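PDB 2EIH: alcohol dehydrogenase from Thermus thermophilus, which probably acts as a zinc-containing, NAD-dependent oxidoreductase of the alcohol dehydrogenase family, and binds a zinc ion through four cysteines. Local coordinates for residues 312-325 with 328-342. Residues are numbered along the deposited sequence; the frame is centred on the assembly and turned at random.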
ATOM      1  N   VAL A 312      -1.577  -1.409 -31.417  1.00 24.53           N
ATOM      2  CA  VAL A 312      -2.055  -0.715 -32.590  1.00 23.39           C
ATOM      3  C   VAL A 312      -0.897  -0.443 -33.534  1.00 23.94           C
ATOM      4  O   VAL A 312      -0.041   0.397 -33.267  1.00 23.52           O
ATOM      5  CB  VAL A 312      -2.757   0.582 -32.185  1.00 23.97           C
ATOM      6  CG1 VAL A 312      -3.095   1.405 -33.415  1.00 22.81           C
ATOM      7  CG2 VAL A 312      -4.027   0.244 -31.409  1.00 22.83           C
ATOM      8  N   VAL A 313      -0.862  -1.192 -34.629  1.00 24.34           N
ATOM      9  CA  VAL A 313       0.186  -1.042 -35.635  1.00 25.21           C
ATOM     10  C   VAL A 313      -0.221   0.044 -36.628  1.00 24.15           C
ATOM     11  O   VAL A 313      -1.158  -0.137 -37.401  1.00 23.19           O
ATOM     12  CB  VAL A 313       0.407  -2.363 -36.410  1.00 25.99           C
ATOM     13  CG1 VAL A 313       1.505  -2.172 -37.449  1.00 26.39           C
ATOM     14  CG2 VAL A 313       0.781  -3.479 -35.440  1.00 25.41           C
ATOM     15  N   GLY A 314       0.486   1.169 -36.591  1.00 23.28           N
ATOM     16  CA  GLY A 314       0.185   2.265 -37.487  1.00 23.80           C
ATOM     17  C   GLY A 314       0.721   2.093 -38.897  1.00 25.70           C
ATOM     18  O   GLY A 314       0.005   2.380 -39.854  1.00 26.72           O
ATOM     19  N   GLN A 315       1.971   1.650 -39.038  1.00 25.41           N
ATOM     20  CA  GLN A 315       2.568   1.440 -40.357  1.00 25.86           C
ATOM     21  C   GLN A 315       3.668   0.367 -40.290  1.00 25.55           C
ATOM     22  O   GLN A 315       4.320   0.195 -39.256  1.00 23.98           O
ATOM     23  CB  GLN A 315       3.142   2.770 -40.886  1.00 29.43           C
ATOM     24  CG  GLN A 315       3.572   2.765 -42.372  1.00 36.48           C
ATOM     25  CD  GLN A 315       3.724   4.187 -42.960  1.00 39.10           C
ATOM     26  OE1 GLN A 315       4.305   4.383 -44.036  1.00 39.90           O
ATOM     27  NE2 GLN A 315       3.185   5.175 -42.253  1.00 39.71           N
ATOM     28  N   VAL A 316       3.842  -0.376 -41.379  1.00 22.56           N
ATOM     29  CA  VAL A 316       4.882  -1.393 -41.447  1.00 23.91           C
ATOM     30  C   VAL A 316       5.856  -1.000 -42.555  1.00 25.42           C
ATOM     31  O   VAL A 316       5.447  -0.495 -43.595  1.00 27.86           O
ATOM     32  CB  VAL A 316       4.306  -2.824 -41.735  1.00 23.65           C
ATOM     33  CG1 VAL A 316       3.469  -3.308 -40.565  1.00 19.60           C
ATOM     34  CG2 VAL A 316       3.477  -2.824 -43.034  1.00 20.15           C
ATOM     35  N   LEU A 317       7.144  -1.215 -42.323  1.00 26.93           N
ATOM     36  CA  LEU A 317       8.161  -0.878 -43.308  1.00 27.56           C
ATOM     37  C   LEU A 317       9.192  -1.995 -43.355  1.00 27.90           C
ATOM     38  O   LEU A 317       9.408  -2.702 -42.370  1.00 26.40           O
ATOM     39  CB  LEU A 317       8.902   0.425 -42.933  1.00 28.14           C
ATOM     40  CG  LEU A 317       8.308   1.835 -43.046  1.00 30.98           C
ATOM     41  CD1 LEU A 317       7.926   2.135 -44.498  1.00 30.01           C
ATOM     42  CD2 LEU A 317       7.096   1.949 -42.152  1.00 33.81           C
ATOM     43  N   PRO A 318       9.823  -2.195 -44.516  1.00 28.27           N
ATOM     44  CA  PRO A 318      10.835  -3.248 -44.566  1.00 27.22           C
ATOM     45  C   PRO A 318      12.033  -2.789 -43.728  1.00 27.23           C
ATOM     46  O   PRO A 318      12.285  -1.592 -43.600  1.00 26.75           O
ATOM     47  CB  PRO A 318      11.162  -3.345 -46.059  1.00 26.59           C
ATOM     48  CG  PRO A 318      10.819  -1.972 -46.572  1.00 29.35           C
ATOM     49  CD  PRO A 318       9.534  -1.678 -45.863  1.00 26.71           C
ATOM     50  N   LEU A 319      12.772  -3.741 -43.173  1.00 27.86           N
ATOM     51  CA  LEU A 319      13.927  -3.428 -42.341  1.00 30.83           C
ATOM     52  C   LEU A 319      14.883  -2.406 -42.950  1.00 30.86           C
ATOM     53  O   LEU A 319      15.360  -1.504 -42.255  1.00 32.86           O
ATOM     54  CB  LEU A 319      14.697  -4.711 -42.001  1.00 30.44           C
ATOM     55  CG  LEU A 319      15.906  -4.661 -41.049  1.00 32.43           C
ATOM     56  CD1 LEU A 319      17.168  -4.346 -41.809  1.00 33.05           C
ATOM     57  CD2 LEU A 319      15.657  -3.644 -39.944  1.00 32.48           C
ATOM     58  N   GLU A 320      15.151  -2.546 -44.245  1.00 29.37           N
ATOM     59  CA  GLU A 320      16.061  -1.652 -44.948  1.00 29.76           C
ATOM     60  C   GLU A 320      15.561  -0.225 -45.049  1.00 29.18           C
ATOM     61  O   GLU A 320      16.249   0.634 -45.583  1.00 29.99           O
ATOM     62  CB  GLU A 320      16.353  -2.190 -46.357  1.00 31.61           C
ATOM     63  CG  GLU A 320      15.112  -2.500 -47.180  1.00 32.95           C
ATOM     64  CD  GLU A 320      14.703  -3.963 -47.098  1.00 33.56           C
ATOM     65  OE1 GLU A 320      14.863  -4.571 -46.019  1.00 31.30           O
ATOM     66  OE2 GLU A 320      14.206  -4.497 -48.110  1.00 34.72           O
ATOM     67  N   ALA A 321      14.367   0.032 -44.533  1.00 29.52           N
ATOM     68  CA  ALA A 321      13.803   1.370 -44.599  1.00 28.45           C
ATOM     69  C   ALA A 321      13.681   2.017 -43.218  1.00 28.63           C
ATOM     70  O   ALA A 321      12.824   2.876 -43.005  1.00 27.73           O
ATOM     71  CB  ALA A 321      12.443   1.323 -45.278  1.00 27.07           C
ATOM     72  N   ALA A 322      14.543   1.606 -42.289  1.00 27.86           N
ATOM     73  CA  ALA A 322      14.529   2.157 -40.937  1.00 28.62           C
ATOM     74  C   ALA A 322      14.594   3.684 -40.934  1.00 28.29           C
ATOM     75  O   ALA A 322      13.977   4.341 -40.097  1.00 30.16           O
ATOM     76  CB  ALA A 322      15.682   1.581 -40.131  1.00 28.68           C
ATOM     77  N   ALA A 323      15.346   4.245 -41.876  1.00 29.44           N
ATOM     78  CA  ALA A 323      15.501   5.695 -41.987  1.00 28.80           C
ATOM     79  C   ALA A 323      14.145   6.352 -42.175  1.00 28.86           C
ATOM     80  O   ALA A 323      13.769   7.261 -41.423  1.00 30.29           O
ATOM     81  CB  ALA A 323      16.406   6.041 -43.157  1.00 28.01           C
ATOM     82  N   GLU A 324      13.411   5.897 -43.185  1.00 29.67           N
ATOM     83  CA  GLU A 324      12.079   6.427 -43.464  1.00 29.07           C
ATOM     84  C   GLU A 324      11.186   6.221 -42.254  1.00 28.01           C
ATOM     85  O   GLU A 324      10.283   7.014 -42.002  1.00 27.63           O
ATOM     86  CB  GLU A 324      11.464   5.717 -44.667  1.00 31.10           C
ATOM     87  CG  GLU A 324       9.998   6.062 -44.874  1.00 35.25           C
ATOM     88  CD  GLU A 324       9.789   7.484 -45.355  1.00 38.55           C
ATOM     89  OE1 GLU A 324      10.654   8.349 -45.091  1.00 44.44           O
ATOM     90  OE2 GLU A 324       8.744   7.750 -45.986  1.00 39.79           O
ATOM     91  N   GLY A 325      11.439   5.139 -41.519  1.00 28.41           N
ATOM     92  CA  GLY A 325      10.655   4.852 -40.338  1.00 28.63           C
ATOM     93  C   GLY A 325      10.913   5.867 -39.243  1.00 29.68           C
ATOM     94  O   GLY A 325       9.998   6.243 -38.509  1.00 28.37           O
ATOM     95  N   LEU A 328       8.850   9.108 -40.047  1.00 42.70           N
ATOM     96  CA  LEU A 328       7.449   8.944 -39.683  1.00 42.47           C
ATOM     97  C   LEU A 328       7.204   9.120 -38.198  1.00 43.20           C
ATOM     98  O   LEU A 328       6.199   9.695 -37.784  1.00 42.97           O
ATOM     99  CB  LEU A 328       6.959   7.555 -40.075  1.00 41.98           C
ATOM    100  CG  LEU A 328       6.643   7.301 -41.536  1.00 41.76           C
ATOM    101  CD1 LEU A 328       6.376   5.826 -41.730  1.00 41.95           C
ATOM    102  CD2 LEU A 328       5.442   8.131 -41.950  1.00 42.33           C
ATOM    103  N   LEU A 329       8.122   8.601 -37.398  1.00 45.52           N
ATOM    104  CA  LEU A 329       7.996   8.672 -35.952  1.00 48.04           C
ATOM    105  C   LEU A 329       8.311  10.046 -35.394  1.00 49.68           C
ATOM    106  O   LEU A 329       7.648  10.518 -34.476  1.00 48.95           O
ATOM    107  CB  LEU A 329       8.910   7.637 -35.303  1.00 47.60           C
ATOM    108  CG  LEU A 329       8.720   7.485 -33.798  1.00 47.95           C
ATOM    109  CD1 LEU A 329       7.272   7.122 -33.485  1.00 48.88           C
ATOM    110  CD2 LEU A 329       9.663   6.406 -33.296  1.00 48.31           C
ATOM    111  N   GLU A 330       9.326  10.690 -35.953  1.00 52.18           N
ATOM    112  CA  GLU A 330       9.711  12.010 -35.488  1.00 55.50           C
ATOM    113  C   GLU A 330       8.644  13.068 -35.707  1.00 55.96           C
ATOM    114  O   GLU A 330       8.568  14.039 -34.950  1.00 56.42           O
ATOM    115  CB  GLU A 330      11.010  12.450 -36.156  1.00 56.87           C
ATOM    116  CG  GLU A 330      12.231  11.720 -35.637  1.00 60.10           C
ATOM    117  CD  GLU A 330      13.515  12.383 -36.075  1.00 61.71           C
ATOM    118  OE1 GLU A 330      13.759  12.460 -37.301  1.00 62.33           O
ATOM    119  OE2 GLU A 330      14.276  12.832 -35.192  1.00 62.78           O
ATOM    120  N   GLU A 331       7.820  12.885 -36.734  1.00 56.81           N
ATOM    121  CA  GLU A 331       6.764  13.848 -37.035  1.00 57.62           C
ATOM    122  C   GLU A 331       5.437  13.567 -36.314  1.00 56.94           C
ATOM    123  O   GLU A 331       4.447  14.268 -36.534  1.00 55.44           O
ATOM    124  CB  GLU A 331       6.533  13.916 -38.551  1.00 59.83           C
ATOM    125  CG  GLU A 331       5.788  12.729 -39.153  1.00 65.01           C
ATOM    126  CD  GLU A 331       5.679  12.804 -40.683  1.00 67.57           C
ATOM    127  OE1 GLU A 331       4.803  12.116 -41.262  1.00 67.01           O
ATOM    128  OE2 GLU A 331       6.477  13.539 -41.308  1.00 69.47           O
ATOM    129  N   ARG A 332       5.437  12.560 -35.442  1.00 56.78           N
ATOM    130  CA  ARG A 332       4.252  12.165 -34.675  1.00 56.04           C
ATOM    131  C   ARG A 332       2.951  12.227 -35.481  1.00 53.97           C
ATOM    132  O   ARG A 332       1.912  12.647 -34.965  1.00 53.93           O
ATOM    133  CB  ARG A 332       4.101  13.033 -33.415  1.00 58.58           C
ATOM    134  CG  ARG A 332       4.872  12.560 -32.175  1.00 62.87           C
ATOM    135  CD  ARG A 332       6.255  13.202 -32.046  1.00 66.36           C
ATOM    136  NE  ARG A 332       6.930  12.796 -30.810  1.00 69.01           N
ATOM    137  CZ  ARG A 332       8.174  13.141 -30.481  1.00 70.34           C
ATOM    138  NH1 ARG A 332       8.705  12.721 -29.338  1.00 70.88           N
ATOM    139  NH2 ARG A 332       8.895  13.899 -31.298  1.00 71.22           N
ATOM    140  N   ARG A 333       2.999  11.794 -36.735  1.00 50.83           N
ATOM    141  CA  ARG A 333       1.812  11.829 -37.576  1.00 48.76           C
ATOM    142  C   ARG A 333       1.055  10.509 -37.542  1.00 44.82           C
ATOM    143  O   ARG A 333      -0.165  10.483 -37.395  1.00 44.26           O
ATOM    144  CB  ARG A 333       2.201  12.188 -39.012  1.00 52.59           C
ATOM    145  CG  ARG A 333       1.025  12.387 -39.942  1.00 57.93           C
ATOM    146  CD  ARG A 333       1.456  13.028 -41.261  1.00 64.14           C
ATOM    147  NE  ARG A 333       2.267  12.157 -42.113  1.00 67.54           N
ATOM    148  CZ  ARG A 333       1.830  11.040 -42.691  1.00 69.03           C
ATOM    149  NH1 ARG A 333       0.576  10.641 -42.506  1.00 69.08           N
ATOM    150  NH2 ARG A 333       2.643  10.333 -43.471  1.00 69.86           N
ATOM    151  N   VAL A 334       1.780   9.410 -37.667  1.00 40.61           N
ATOM    152  CA  VAL A 334       1.149   8.100 -37.648  1.00 36.50           C
ATOM    153  C   VAL A 334       0.497   7.768 -36.312  1.00 33.26           C
ATOM    154  O   VAL A 334       1.087   7.983 -35.260  1.00 34.26           O
ATOM    155  CB  VAL A 334       2.174   7.010 -37.995  1.00 35.18           C
ATOM    156  CG1 VAL A 334       1.631   5.638 -37.623  1.00 34.26           C
ATOM    157  CG2 VAL A 334       2.477   7.062 -39.488  1.00 35.57           C
ATOM    158  N   PHE A 335      -0.727   7.257 -36.366  1.00 29.92           N
ATOM    159  CA  PHE A 335      -1.460   6.865 -35.163  1.00 28.52           C
ATOM    160  C   PHE A 335      -1.112   5.401 -34.911  1.00 28.62           C
ATOM    161  O   PHE A 335      -1.509   4.515 -35.679  1.00 28.94           O
ATOM    162  CB  PHE A 335      -2.972   6.991 -35.379  1.00 26.85           C
ATOM    163  CG  PHE A 335      -3.789   6.781 -34.129  1.00 26.36           C
ATOM    164  CD1 PHE A 335      -4.193   7.869 -33.351  1.00 24.80           C
ATOM    165  CD2 PHE A 335      -4.141   5.493 -33.718  1.00 25.62           C
ATOM    166  CE1 PHE A 335      -4.935   7.680 -32.183  1.00 26.66           C
ATOM    167  CE2 PHE A 335      -4.880   5.296 -32.551  1.00 26.30           C
ATOM    168  CZ  PHE A 335      -5.281   6.393 -31.777  1.00 24.67           C
ATOM    169  N   GLY A 336      -0.368   5.147 -33.840  1.00 25.86           N
ATOM    170  CA  GLY A 336       0.019   3.787 -33.534  1.00 24.34           C
ATOM    171  C   GLY A 336       1.504   3.533 -33.729  1.00 25.01           C
ATOM    172  O   GLY A 336       2.280   4.447 -34.013  1.00 25.45           O
ATOM    173  N   LYS A 337       1.892   2.272 -33.592  1.00 24.15           N
ATOM    174  CA  LYS A 337       3.286   1.855 -33.695  1.00 24.36           C
ATOM    175  C   LYS A 337       3.814   1.746 -35.133  1.00 23.42           C
ATOM    176  O   LYS A 337       3.082   1.387 -36.056  1.00 24.98           O
ATOM    177  CB  LYS A 337       3.441   0.500 -32.993  1.00 22.43           C
ATOM    178  CG  LYS A 337       4.785   0.270 -32.296  1.00 26.71           C
ATOM    179  CD  LYS A 337       4.860   1.021 -30.969  1.00 22.87           C
ATOM    180  CE  LYS A 337       6.215   0.848 -30.306  1.00 21.04           C
ATOM    181  NZ  LYS A 337       6.261   1.548 -28.996  1.00 23.17           N
ATOM    182  N   VAL A 338       5.089   2.077 -35.308  1.00 21.38           N
ATOM    183  CA  VAL A 338       5.756   1.968 -36.599  1.00 18.47           C
ATOM    184  C   VAL A 338       6.599   0.716 -36.406  1.00 19.03           C
ATOM    185  O   VAL A 338       7.485   0.681 -35.551  1.00 18.93           O
ATOM    186  CB  VAL A 338       6.677   3.182 -36.887  1.00 18.97           C
ATOM    187  CG1 VAL A 338       7.440   2.973 -38.184  1.00 15.84           C
ATOM    188  CG2 VAL A 338       5.841   4.438 -36.977  1.00 15.39           C
ATOM    189  N   VAL A 339       6.297  -0.319 -37.184  1.00 19.11           N
ATOM    190  CA  VAL A 339       6.995  -1.584 -37.085  1.00 16.04           C
ATOM    191  C   VAL A 339       7.746  -1.985 -38.328  1.00 17.47           C
ATOM    192  O   VAL A 339       7.206  -1.986 -39.435  1.00 17.57           O
ATOM    193  CB  VAL A 339       6.028  -2.748 -36.750  1.00 15.08           C
ATOM    194  CG1 VAL A 339       6.828  -4.029 -36.538  1.00 13.90           C
ATOM    195  CG2 VAL A 339       5.206  -2.418 -35.526  1.00 11.42           C
ATOM    196  N   LEU A 340       8.997  -2.355 -38.110  1.00 18.91           N
ATOM    197  CA  LEU A 340       9.883  -2.813 -39.163  1.00 20.45           C
ATOM    198  C   LEU A 340       9.706  -4.318 -39.299  1.00 22.44           C
ATOM    199  O   LEU A 340       9.612  -5.038 -38.306  1.00 20.38           O
ATOM    200  CB  LEU A 340      11.332  -2.515 -38.772  1.00 19.85           C
ATOM    201  CG  LEU A 340      12.059  -1.293 -39.341  1.00 21.71           C
ATOM    202  CD1 LEU A 340      11.126  -0.093 -39.456  1.00 19.08           C
ATOM    203  CD2 LEU A 340      13.262  -0.986 -38.461  1.00 18.97           C
ATOM    204  N   GLN A 341       9.655  -4.778 -40.541  1.00 24.76           N
ATOM    205  CA  GLN A 341       9.531  -6.192 -40.846  1.00 26.49           C
ATOM    206  C   GLN A 341      10.917  -6.661 -41.244  1.00 28.29           C
ATOM    207  O   GLN A 341      11.458  -6.212 -42.252  1.00 27.52           O
ATOM    208  CB  GLN A 341       8.560  -6.404 -42.002  1.00 25.27           C
ATOM    209  CG  GLN A 341       7.114  -6.105 -41.666  1.00 25.38           C
ATOM    210  CD  GLN A 341       6.252  -6.071 -42.908  1.00 25.26           C
ATOM    211  OE1 GLN A 341       6.555  -5.340 -43.848  1.00 29.81           O
ATOM    212  NE2 GLN A 341       5.160  -6.836 -42.915  1.00 23.44           N
ATOM    213  N   VAL A 342      11.484  -7.560 -40.449  1.00 31.82           N
ATOM    214  CA  VAL A 342      12.828  -8.076 -40.697  1.00 34.62           C
ATOM    215  C   VAL A 342      12.780  -9.268 -41.630  1.00 36.45           C
ATOM    216  O   VAL A 342      13.283  -9.218 -42.752  1.00 39.68           O
ATOM    217  CB  VAL A 342      13.487  -8.526 -39.393  1.00 34.32           C
ATOM    218  CG1 VAL A 342      14.879  -9.056 -39.665  1.00 36.25           C
ATOM    219  CG2 VAL A 342      13.525  -7.369 -38.417  1.00 34.20           C
TER
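Leu328 CD1 presses across the carboxamide of Gln315, 3.3 Å from NE2, and touches Leu317 CD2 beside it. The contact joins helix 322-330, the connection of a beta-alpha-beta crossover, to the parallel strands 313-318 and 337-341, which lie in the sheet of the GroES-like part of this alcohol dehydrogenase. Gln315 reaches the helix because CG is anti to its backbone N (chi1 -169°) and the chain runs on extended. With an alanine at Leu328, the Gln315 amide would probably lose its apolar cover on the helix side and keep Val334 against it, leaving it less firmly placed. After the Schellman motif at Arg332 the chain heads back toward the sheet, and on the way Val334 CG2 crosses the same amide at about a right angle, 3.4 Å from NE2, while CG1 packs on the CA of Gly314, where a side chain would clash. The Phe335 ring takes Val312 CG1 at its edge. Gly336, at a positive phi of 111°, brings its CA to 3.4 Å from Val312 O, where a CB would clash. A beta bulge follows: Lys337 O accepts from both Gly314 N, at 2.7 Å, and Gln315 N, at 3.2 Å. Val338 CG1 meets Leu317 CD2 on the helix-facing side; on the other, Val339 CG2 meets Val313 CG1, near helix 141-146. Strand 337-341 also pairs antiparallel with strand 29-38, placing it inside the sheet. Leu340, again on the helix-facing side, puts CD2 3.9 Å from both Leu319 CD2 and Ala322 CB. Gln341, whose NE2 is hydrogen-bonded to Glu142, lays its amide against Val316, with CD 4.0 Å from Val316 CB.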